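Local coordinates for uncharacterized protein YLR132C (Kluyveromyces marxianus, PDB 6PFQ), which probably acts as a U6 snRNA phosphodiesterase, an exoribonuclease of the 2H phosphodiesterase superfamily, at residues K92-V104 against L115-L127. Sequence-based numbering, arbitrary orientation.
Sequences KSVPVALSGGWLV and LAVGLSEPARGRL. Unlike the reference sequence in segment 115-127: P122 (reference Gln).
L103 and A116 form an antiparallel hydrogen-bonded pair, with L103 N reaching A116 O at 2.8 Å and A116 N returning to L103 O at 2.9 Å; V104 and L115 follow as a non-hydrogen-bonded pair, and strands 102-106 and 112-119 form a β-hairpin. At the corner formed by G100 and G101 a water donates to S99 O and G101 O and accepts from G118 N. Beyond it S99 N donates to G118 O, and S120 N meets A97 O at 2.8 Å, nearly straight at 171° though above the carbonyl plane. S120 also N-caps helix 121-127 through its OG, which accepts from A123 N. That helix runs 147° from strand 94-96, where A123 CB rests on P95 O (3.5 Å) and a second water joins P95 O to A123 O.

W102 makes a large part of the hairpin's apolar contact. With CG anti to the carbonyl carbon, its indole lies across L115, whose CD2 sits 3.8 Å from the six-membered ring centroid, 12° off the normal, a CH-π contact. A116 O lies at the ring edge, while V117 CG2 approaches CZ3 obliquely at 3.6 Å. NE1 donates to A187 O, outside both segments. Replacing this indole by an alanine is likely to leave L115 and V117 without their aromatic partner and A187 O without its donor. On V117, CG1 turns instead to L98 CB (3.7 Å).

Helix 20-39 packs on W102 and L115, helix 191-197 on W102 and L98. Strand 154-161 pairs with 112-119, bringing A116 beside H154 and S156 of the UMP-binding site, unoccupied by nucleotide here, while strand 200-202 borders 94-99.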
ATOM      1  N   LYS A  92     -16.553   8.412 -11.134  1.00 43.61           N
ATOM      2  CA  LYS A  92     -15.635   8.722 -12.221  1.00 36.60           C
ATOM      3  C   LYS A  92     -14.212   8.914 -11.734  1.00 38.65           C
ATOM      4  O   LYS A  92     -13.283   9.034 -12.538  1.00 41.87           O
ATOM      5  CB  LYS A  92     -16.103  10.001 -12.928  1.00 46.01           C
ATOM      6  N   SER A  93     -14.032   9.017 -10.433  1.00 37.02           N
ATOM      7  CA  SER A  93     -12.728   9.182  -9.840  1.00 34.80           C
ATOM      8  C   SER A  93     -12.934   8.809  -8.393  1.00 32.19           C
ATOM      9  O   SER A  93     -14.061   8.832  -7.906  1.00 36.50           O
ATOM     10  CB  SER A  93     -12.229  10.621  -9.958  1.00 35.00           C
ATOM     11  OG  SER A  93     -13.024  11.448  -9.136  1.00 40.35           O
ATOM     12  N   VAL A  94     -11.845   8.483  -7.713  1.00 34.30           N
ATOM     13  CA  VAL A  94     -11.928   8.251  -6.275  1.00 34.90           C
ATOM     14  C   VAL A  94     -10.862   9.115  -5.619  1.00 31.75           C
ATOM     15  O   VAL A  94      -9.746   9.253  -6.152  1.00 37.19           O
ATOM     16  CB  VAL A  94     -11.754   6.769  -5.913  1.00 38.09           C
ATOM     17  CG1 VAL A  94     -12.954   5.951  -6.404  1.00 40.08           C
ATOM     18  CG2 VAL A  94     -10.458   6.236  -6.466  1.00 31.80           C
ATOM     19  N   PRO A  95     -11.170   9.719  -4.485  1.00 33.24           N
ATOM     20  CA  PRO A  95     -10.179  10.517  -3.760  1.00 29.43           C
ATOM     21  C   PRO A  95      -9.330   9.605  -2.890  1.00 37.22           C
ATOM     22  O   PRO A  95      -9.787   8.569  -2.395  1.00 29.91           O
ATOM     23  CB  PRO A  95     -11.046  11.449  -2.905  1.00 31.22           C
ATOM     24  CG  PRO A  95     -12.285  10.604  -2.620  1.00 35.70           C
ATOM     25  CD  PRO A  95     -12.495   9.710  -3.829  1.00 33.31           C
ATOM     26  N   VAL A  96      -8.060   9.976  -2.739  1.00 30.64           N
ATOM     27  CA  VAL A  96      -7.185   9.292  -1.800  1.00 25.96           C
ATOM     28  C   VAL A  96      -6.626  10.327  -0.836  1.00 28.65           C
ATOM     29  O   VAL A  96      -5.910  11.255  -1.236  1.00 26.01           O
ATOM     30  CB  VAL A  96      -6.057   8.524  -2.504  1.00 29.59           C
ATOM     31  CG1 VAL A  96      -5.171   7.870  -1.472  1.00 29.99           C
ATOM     32  CG2 VAL A  96      -6.634   7.449  -3.403  1.00 30.63           C
ATOM     33  N   ALA A  97      -6.903  10.128   0.444  1.00 24.14           N
ATOM     34  CA  ALA A  97      -6.361  10.982   1.495  1.00 25.14           C
ATOM     35  C   ALA A  97      -6.189  10.083   2.703  1.00 25.77           C
ATOM     36  O   ALA A  97      -6.703   8.961   2.731  1.00 25.18           O
ATOM     37  CB  ALA A  97      -7.285  12.181   1.815  1.00 27.91           C
ATOM     38  N   LEU A  98      -5.395  10.544   3.664  1.00 25.45           N
ATOM     39  CA  LEU A  98      -4.934   9.700   4.765  1.00 24.47           C
ATOM     40  C   LEU A  98      -5.416  10.236   6.107  1.00 24.05           C
ATOM     41  O   LEU A  98      -5.674  11.433   6.266  1.00 25.27           O
ATOM     42  CB  LEU A  98      -3.412   9.616   4.761  1.00 25.32           C
ATOM     43  CG  LEU A  98      -2.960   9.180   3.338  1.00 29.98           C
ATOM     44  CD1 LEU A  98      -1.520   9.543   3.140  1.00 29.30           C
ATOM     45  CD2 LEU A  98      -3.264   7.669   3.117  1.00 25.55           C
ATOM     46  N   SER A  99      -5.529   9.345   7.083  1.00 20.81           N
ATOM     47  CA  SER A  99      -5.980   9.778   8.391  1.00 20.35           C
ATOM     48  C   SER A  99      -5.221   8.977   9.436  1.00 26.94           C
ATOM     49  O   SER A  99      -4.804   7.837   9.174  1.00 23.83           O
ATOM     50  CB  SER A  99      -7.498   9.540   8.470  1.00 30.31           C
ATOM     51  OG  SER A  99      -7.937   9.672   9.760  1.00 36.73           O
ATOM     52  N   GLY A 100      -5.006   9.575  10.614  1.00 23.37           N
ATOM     53  CA  GLY A 100      -4.481   8.779  11.720  1.00 23.66           C
ATOM     54  C   GLY A 100      -2.965   8.760  11.720  1.00 26.75           C
ATOM     55  O   GLY A 100      -2.301   9.590  11.098  1.00 26.37           O
ATOM     56  N   GLY A 101      -2.410   7.808  12.475  1.00 25.14           N
ATOM     57  CA  GLY A 101      -0.989   7.773  12.742  1.00 25.44           C
ATOM     58  C   GLY A 101      -0.240   6.752  11.888  1.00 26.53           C
ATOM     59  O   GLY A 101      -0.781   6.112  10.981  1.00 23.32           O
ATOM     60  N   TRP A 102       1.040   6.609  12.199  1.00 22.02           N
ATOM     61  CA  TRP A 102       1.862   5.628  11.507  1.00 19.96           C
ATOM     62  C   TRP A 102       1.385   4.221  11.795  1.00 22.94           C
ATOM     63  O   TRP A 102       1.028   3.892  12.935  1.00 22.29           O
ATOM     64  CB  TRP A 102       3.316   5.721  11.964  1.00 19.32           C
ATOM     65  CG  TRP A 102       4.049   6.909  11.529  1.00 19.68           C
ATOM     66  CD1 TRP A 102       4.699   7.803  12.360  1.00 26.29           C
ATOM     67  CD2 TRP A 102       4.295   7.365  10.170  1.00 21.47           C
ATOM     68  NE1 TRP A 102       5.310   8.755  11.608  1.00 22.64           N
ATOM     69  CE2 TRP A 102       5.077   8.529  10.270  1.00 24.42           C
ATOM     70  CE3 TRP A 102       3.919   6.908   8.894  1.00 22.24           C
ATOM     71  CZ2 TRP A 102       5.503   9.251   9.138  1.00 25.98           C
ATOM     72  CZ3 TRP A 102       4.361   7.608   7.761  1.00 22.03           C
ATOM     73  CH2 TRP A 102       5.152   8.775   7.899  1.00 21.54           C
ATOM     74  N   LEU A 103       1.425   3.377  10.756  1.00 21.31           N
ATOM     75  CA  LEU A 103       1.194   1.949  10.861  1.00 20.39           C
ATOM     76  C   LEU A 103       2.429   1.231  10.329  1.00 20.94           C
ATOM     77  O   LEU A 103       3.169   1.784   9.521  1.00 20.67           O
ATOM     78  CB  LEU A 103      -0.017   1.533  10.049  1.00 20.94           C
ATOM     79  CG  LEU A 103      -1.280   2.388  10.303  1.00 26.43           C
ATOM     80  CD1 LEU A 103      -2.344   1.990   9.314  1.00 20.02           C
ATOM     81  CD2 LEU A 103      -1.780   2.126  11.715  1.00 24.14           C
ATOM     82  N   VAL A 104       2.669   0.005  10.797  1.00 19.51           N
ATOM     83  CA  VAL A 104       3.737  -0.807  10.205  1.00 20.70           C
ATOM     84  C   VAL A 104       3.119  -2.125   9.782  1.00 22.99           C
ATOM     85  O   VAL A 104       2.515  -2.821  10.617  1.00 25.37           O
ATOM     86  CB  VAL A 104       4.932  -1.036  11.143  1.00 21.85           C
ATOM     87  CG1 VAL A 104       6.015  -1.843  10.370  1.00 20.85           C
ATOM     88  CG2 VAL A 104       5.529   0.342  11.628  1.00 23.12           C
ATOM     89  N   LEU A 115       6.278   1.221   6.474  1.00 20.16           N
ATOM     90  CA  LEU A 115       5.747   2.345   7.235  1.00 21.16           C
ATOM     91  C   LEU A 115       4.648   2.993   6.400  1.00 20.67           C
ATOM     92  O   LEU A 115       4.912   3.428   5.273  1.00 20.87           O
ATOM     93  CB  LEU A 115       6.883   3.346   7.498  1.00 22.71           C
ATOM     94  CG  LEU A 115       6.479   4.571   8.321  1.00 25.41           C
ATOM     95  CD1 LEU A 115       6.202   4.173   9.782  1.00 19.44           C
ATOM     96  CD2 LEU A 115       7.591   5.656   8.242  1.00 26.96           C
ATOM     97  N   ALA A 116       3.433   3.073   6.948  1.00 21.17           N
ATOM     98  CA  ALA A 116       2.230   3.379   6.194  1.00 19.36           C
ATOM     99  C   ALA A 116       1.349   4.329   7.000  1.00 22.92           C
ATOM    100  O   ALA A 116       1.508   4.489   8.223  1.00 20.69           O
ATOM    101  CB  ALA A 116       1.450   2.073   5.849  1.00 17.56           C
ATOM    102  N   VAL A 117       0.377   4.927   6.303  1.00 20.73           N
ATOM    103  CA  VAL A 117      -0.732   5.643   6.947  1.00 21.16           C
ATOM    104  C   VAL A 117      -2.034   5.125   6.351  1.00 22.99           C
ATOM    105  O   VAL A 117      -2.110   4.850   5.148  1.00 22.53           O
ATOM    106  CB  VAL A 117      -0.605   7.179   6.755  1.00 21.52           C
ATOM    107  CG1 VAL A 117      -1.704   7.911   7.615  1.00 17.88           C
ATOM    108  CG2 VAL A 117       0.847   7.635   7.145  1.00 23.35           C
ATOM    109  N   GLY A 118      -3.043   4.920   7.203  1.00 19.86           N
ATOM    110  CA  GLY A 118      -4.318   4.426   6.712  1.00 18.30           C
ATOM    111  C   GLY A 118      -5.101   5.455   5.901  1.00 21.68           C
ATOM    112  O   GLY A 118      -4.974   6.671   6.066  1.00 22.94           O
ATOM    113  N   LEU A 119      -5.963   4.960   5.013  1.00 21.79           N
ATOM    114  CA  LEU A 119      -6.800   5.896   4.258  1.00 19.27           C
ATOM    115  C   LEU A 119      -7.857   6.547   5.145  1.00 25.21           C
ATOM    116  O   LEU A 119      -8.367   5.940   6.100  1.00 20.93           O
ATOM    117  CB  LEU A 119      -7.516   5.180   3.117  1.00 20.73           C
ATOM    118  CG  LEU A 119      -6.826   5.374   1.737  1.00 23.10           C
ATOM    119  CD1 LEU A 119      -5.377   4.802   1.774  1.00 23.29           C
ATOM    120  CD2 LEU A 119      -7.630   4.695   0.625  1.00 22.43           C
ATOM    121  N   SER A 120      -8.224   7.776   4.779  1.00 24.82           N
ATOM    122  CA  SER A 120      -9.290   8.483   5.496  1.00 22.30           C
ATOM    123  C   SER A 120     -10.650   7.796   5.320  1.00 25.56           C
ATOM    124  O   SER A 120     -10.877   6.978   4.415  1.00 23.91           O
ATOM    125  CB  SER A 120      -9.383   9.932   4.996  1.00 27.80           C
ATOM    126  OG  SER A 120      -9.969   9.951   3.707  1.00 25.74           O
ATOM    127  N   GLU A 121     -11.568   8.128   6.238  1.00 24.50           N
ATOM    128  CA  GLU A 121     -12.899   7.529   6.179  1.00 23.85           C
ATOM    129  C   GLU A 121     -13.586   7.785   4.842  1.00 26.31           C
ATOM    130  O   GLU A 121     -14.121   6.826   4.265  1.00 26.66           O
ATOM    131  CB  GLU A 121     -13.757   8.039   7.343  1.00 24.44           C
ATOM    132  CG  GLU A 121     -15.024   7.239   7.444  1.00 27.64           C
ATOM    133  CD  GLU A 121     -15.928   7.729   8.579  1.00 39.86           C
ATOM    134  OE1 GLU A 121     -15.800   8.890   9.012  1.00 39.72           O
ATOM    135  OE2 GLU A 121     -16.735   6.920   9.035  1.00 42.39           O
ATOM    136  N   PRO A 122     -13.594   9.000   4.288  1.00 24.91           N
ATOM    137  CA  PRO A 122     -14.229   9.170   2.964  1.00 28.65           C
ATOM    138  C   PRO A 122     -13.514   8.416   1.854  1.00 28.20           C
ATOM    139  O   PRO A 122     -14.176   7.892   0.956  1.00 26.55           O
ATOM    140  CB  PRO A 122     -14.168  10.687   2.730  1.00 31.14           C
ATOM    141  CG  PRO A 122     -13.956  11.299   4.085  1.00 33.86           C
ATOM    142  CD  PRO A 122     -13.143  10.293   4.854  1.00 27.21           C
ATOM    143  N   ALA A 123     -12.184   8.324   1.891  1.00 25.93           N
ATOM    144  CA  ALA A 123     -11.488   7.548   0.868  1.00 24.22           C
ATOM    145  C   ALA A 123     -11.870   6.075   0.943  1.00 32.05           C
ATOM    146  O   ALA A 123     -12.130   5.441  -0.085  1.00 28.59           O
ATOM    147  CB  ALA A 123      -9.962   7.725   1.003  1.00 25.05           C
ATOM    148  N   ARG A 124     -11.932   5.509   2.149  1.00 24.46           N
ATOM    149  CA  ARG A 124     -12.343   4.109   2.242  1.00 24.88           C
ATOM    150  C   ARG A 124     -13.768   3.926   1.759  1.00 26.65           C
ATOM    151  O   ARG A 124     -14.076   2.940   1.072  1.00 26.68           O
ATOM    152  CB  ARG A 124     -12.201   3.604   3.674  1.00 26.09           C
ATOM    153  CG  ARG A 124     -10.720   3.733   4.142  1.00 26.69           C
ATOM    154  CD  ARG A 124     -10.429   2.870   5.385  1.00 24.75           C
ATOM    155  NE  ARG A 124      -9.256   3.346   6.126  1.00 23.09           N
ATOM    156  CZ  ARG A 124      -8.619   2.636   7.059  1.00 24.69           C
ATOM    157  NH1 ARG A 124      -8.960   1.359   7.297  1.00 22.89           N
ATOM    158  NH2 ARG A 124      -7.609   3.179   7.721  1.00 23.91           N
ATOM    159  N   GLY A 125     -14.649   4.864   2.115  1.00 25.14           N
ATOM    160  CA  GLY A 125     -16.049   4.738   1.733  1.00 27.20           C
ATOM    161  C   GLY A 125     -16.236   4.732   0.230  1.00 30.90           C
ATOM    162  O   GLY A 125     -17.034   3.956  -0.298  1.00 28.53           O
ATOM    163  N   ARG A 126     -15.485   5.581  -0.482  1.00 28.40           N
ATOM    164  CA  ARG A 126     -15.585   5.602  -1.940  1.00 31.25           C
ATOM    165  C   ARG A 126     -14.970   4.366  -2.582  1.00 36.99           C
ATOM    166  O   ARG A 126     -15.374   3.991  -3.686  1.00 35.42           O
ATOM    167  CB  ARG A 126     -14.919   6.853  -2.499  1.00 32.90           C
ATOM    168  CG  ARG A 126     -15.654   8.139  -2.133  1.00 36.63           C
ATOM    169  CD  ARG A 126     -17.103   8.110  -2.624  1.00 45.11           C
ATOM    170  NE  ARG A 126     -17.641   9.471  -2.678  1.00 60.20           N
ATOM    171  CZ  ARG A 126     -18.909   9.805  -2.465  1.00 57.66           C
ATOM    172  NH1 ARG A 126     -19.806   8.886  -2.150  1.00 61.25           N
ATOM    173  NH2 ARG A 126     -19.278  11.074  -2.559  1.00 59.17           N
ATOM    174  N   LEU A 127     -14.033   3.698  -1.912  1.00 29.96           N
ATOM    175  CA  LEU A 127     -13.487   2.473  -2.462  1.00 28.30           C
ATOM    176  C   LEU A 127     -14.317   1.241  -2.106  1.00 31.99           C
ATOM    177  O   LEU A 127     -14.109   0.170  -2.696  1.00 32.18           O
ATOM    178  CB  LEU A 127     -12.024   2.296  -1.974  1.00 26.26           C
ATOM    179  CG  LEU A 127     -11.025   3.183  -2.709  1.00 26.64           C
ATOM    180  CD1 LEU A 127      -9.678   3.149  -2.020  1.00 24.19           C
ATOM    181  CD2 LEU A 127     -10.901   2.659  -4.171  1.00 30.47           C
TER
HETATM  182  O   HOH W   1     -11.700   6.594  -2.665  1.00 38.35           O
HETATM  183  O   HOH W   2      -3.271   5.695   9.977  1.00 20.51           O
HETATM  184  O   HOH W   3     -10.928  10.119   8.282  1.00 34.31           O